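Local coordinates for sterol regulatory element-binding protein cleavage-activating protein (Schizosaccharomyces pombe, PDB 4YHC) that escorts the transcription factor precursor sre1 to its proteolytic processing when sterol or oxygen is low, this chain being its cytoplasmic WD40 domain, at residues A[179-184]-A[232-237]. The protein carries 9 engineered substitutions. Sequence-based numbering, arbitrary orientation.
Sequences ISIVSP and MADILF
Asp234 OD2 is gripped by two groups of the neighbouring blade in the WD40 domain's propeller fold: it forms a salt bridge with Arg188 NH1 and lies 3.0 Å from Ser183 OG, a weak hydrogen bond, since the hydroxyl proton could be directed elsewhere. The hydroxyl is engaged on its own side of the interface as well, accepting the backbone N-H groups of Thr185 and Ala186 and thereby fastening the turn that follows strand 175-182. The carboxylate also lies against the serine methylene, with OD1 3.3 Å from Ser183 CB. Asp234 itself sits in left-handed backbone geometry, and together with Ile235 it faces Ile230 in a G1 beta bulge. Ile181 forms the transition to the apolar part, its methyls set against oxygens: it crosses Asp234 at about a right angle, its CG2 branch approaching OD1 at 4.0 Å, while CD1 on its other branch comes 4.1 Å from Ile235 O. Leu236 carries CG anti to its backbone N (chi1 -177°), which extends the side chain so that CD1 ends 4.1 Å from Ile179 CD1 and, more loosely, 4.4 Å from Ile181 CD1. At the outer end, Pro184 CG rests 3.6 Å from Met232 O. The strand axes stay 9.2 Å apart and run nearly antiparallel at 158°, with no backbone hydrogen bond between the segments, consistent with neighbouring four-stranded sheets packed face to face. Putting an alanine in place of Asp234 would probably leave Arg188 without this acidic mate and Ser183 without its cross-blade partner. The chemistry thus implies a graded seam between blades, with isoleucine and leucine methyls between the strands and, where they give way to turns, a buried carboxylate whose charge Arg188 probably offsets.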
loop_
_atom_site.group_PDB
_atom_site.type_symbol
_atom_site.label_atom_id
_atom_site.label_comp_id
_atom_site.label_asym_id
_atom_site.label_seq_id
_atom_site.Cartn_x
_atom_site.Cartn_y
_atom_site.Cartn_z
ATOM N N ILE A 179 -3.311 -10.311 -4.069
ATOM C CA ILE A 179 -2.410 -9.250 -4.421
ATOM C C ILE A 179 -1.846 -9.430 -5.811
ATOM O O ILE A 179 -1.816 -10.561 -6.400
ATOM C CB ILE A 179 -1.212 -9.171 -3.489
ATOM C CG1 ILE A 179 -0.432 -10.492 -3.512
ATOM C CG2 ILE A 179 -1.694 -8.773 -2.111
ATOM C CD1 ILE A 179 0.870 -10.478 -2.725
ATOM N N SER A 180 -1.437 -8.310 -6.364
ATOM C CA SER A 180 -0.775 -8.303 -7.685
ATOM C C SER A 180 0.718 -8.181 -7.509
ATOM O O SER A 180 1.175 -7.441 -6.659
ATOM C CB SER A 180 -1.350 -7.181 -8.530
ATOM O OG SER A 180 -0.647 -6.024 -8.359
ATOM N N ILE A 181 1.484 -8.909 -8.301
ATOM C CA ILE A 181 2.901 -8.704 -8.400
ATOM C C ILE A 181 3.320 -8.497 -9.870
ATOM O O ILE A 181 3.347 -9.456 -10.653
ATOM C CB ILE A 181 3.554 -9.960 -7.865
ATOM C CG1 ILE A 181 2.901 -10.262 -6.480
ATOM C CG2 ILE A 181 5.055 -9.835 -7.830
ATOM C CD1 ILE A 181 3.732 -11.004 -5.523
ATOM N N VAL A 182 3.632 -7.260 -10.205
ATOM C CA VAL A 182 4.065 -6.829 -11.547
ATOM C C VAL A 182 5.559 -6.892 -11.429
ATOM O O VAL A 182 6.170 -6.018 -10.890
ATOM C CB VAL A 182 3.566 -5.402 -11.825
ATOM C CG1 VAL A 182 4.048 -4.871 -13.196
ATOM C CG2 VAL A 182 2.076 -5.394 -11.773
ATOM N N SER A 183 6.149 -7.994 -11.821
ATOM C CA SER A 183 7.547 -8.196 -11.502
ATOM C C SER A 183 8.380 -7.963 -12.773
ATOM O O SER A 183 7.804 -7.867 -13.815
ATOM C CB SER A 183 7.745 -9.603 -10.969
ATOM O OG SER A 183 8.285 -10.485 -11.956
ATOM N N PRO A 184 9.728 -7.941 -12.681
ATOM C CA PRO A 184 10.506 -7.839 -13.939
ATOM C C PRO A 184 10.407 -9.081 -14.843
ATOM O O PRO A 184 10.639 -8.999 -16.043
ATOM C CB PRO A 184 11.924 -7.607 -13.440
ATOM C CG PRO A 184 11.764 -6.993 -12.080
ATOM C CD PRO A 184 10.620 -7.822 -11.518
ATOM N N MET A 232 8.884 -5.480 -7.394
ATOM C CA MET A 232 10.139 -5.315 -8.176
ATOM C C MET A 232 11.254 -6.317 -7.810
ATOM O O MET A 232 12.203 -6.455 -8.579
ATOM C CB MET A 232 10.728 -3.890 -8.027
ATOM C CG MET A 232 10.832 -3.382 -6.615
ATOM S SD MET A 232 11.542 -1.692 -6.495
ATOM C CE MET A 232 11.060 -0.992 -8.078
ATOM N N ALA A 233 11.155 -6.932 -6.617
ATOM C CA ALA A 233 12.102 -7.934 -6.139
ATOM C C ALA A 233 11.623 -9.326 -6.515
ATOM O O ALA A 233 12.336 -10.289 -6.320
ATOM C CB ALA A 233 12.276 -7.785 -4.600
ATOM N N ASP A 234 10.379 -9.441 -6.990
ATOM C CA ASP A 234 9.691 -10.705 -7.284
ATOM C C ASP A 234 9.638 -11.609 -5.966
ATOM O O ASP A 234 9.967 -12.784 -5.961
ATOM C CB ASP A 234 10.322 -11.453 -8.448
ATOM C CG ASP A 234 9.314 -12.163 -9.297
ATOM O OD1 ASP A 234 8.126 -12.213 -8.934
ATOM O OD2 ASP A 234 9.698 -12.590 -10.407
ATOM N N ILE A 235 9.187 -11.000 -4.900
ATOM C CA ILE A 235 9.136 -11.638 -3.611
ATOM C C ILE A 235 7.722 -11.575 -3.078
ATOM O O ILE A 235 7.078 -10.524 -3.200
ATOM C CB ILE A 235 10.013 -10.905 -2.611
ATOM C CG1 ILE A 235 11.469 -11.269 -2.910
ATOM C CG2 ILE A 235 9.721 -11.367 -1.184
ATOM C CD1 ILE A 235 12.420 -10.402 -2.171
ATOM N N LEU A 236 7.291 -12.679 -2.480
ATOM C CA LEU A 236 6.072 -12.751 -1.714
ATOM C C LEU A 236 6.366 -13.124 -0.276
ATOM O O LEU A 236 7.191 -14.066 -0.025
ATOM C CB LEU A 236 5.183 -13.826 -2.315
ATOM C CG LEU A 236 3.821 -13.981 -1.650
ATOM C CD1 LEU A 236 2.706 -14.161 -2.624
ATOM C CD2 LEU A 236 3.803 -15.182 -0.708
ATOM N N PHE A 237 5.714 -12.416 0.658
ATOM C CA PHE A 237 5.855 -12.686 2.098
ATOM C C PHE A 237 4.555 -13.431 2.492
ATOM O O PHE A 237 3.446 -12.964 2.188
ATOM C CB PHE A 237 6.022 -11.421 2.928
ATOM C CG PHE A 237 7.321 -10.717 2.731
ATOM C CD1 PHE A 237 7.518 -9.874 1.650
ATOM C CD2 PHE A 237 8.349 -10.871 3.629
ATOM C CE1 PHE A 237 8.727 -9.249 1.465
ATOM C CE2 PHE A 237 9.520 -10.265 3.443
ATOM C CZ PHE A 237 9.710 -9.425 2.390
#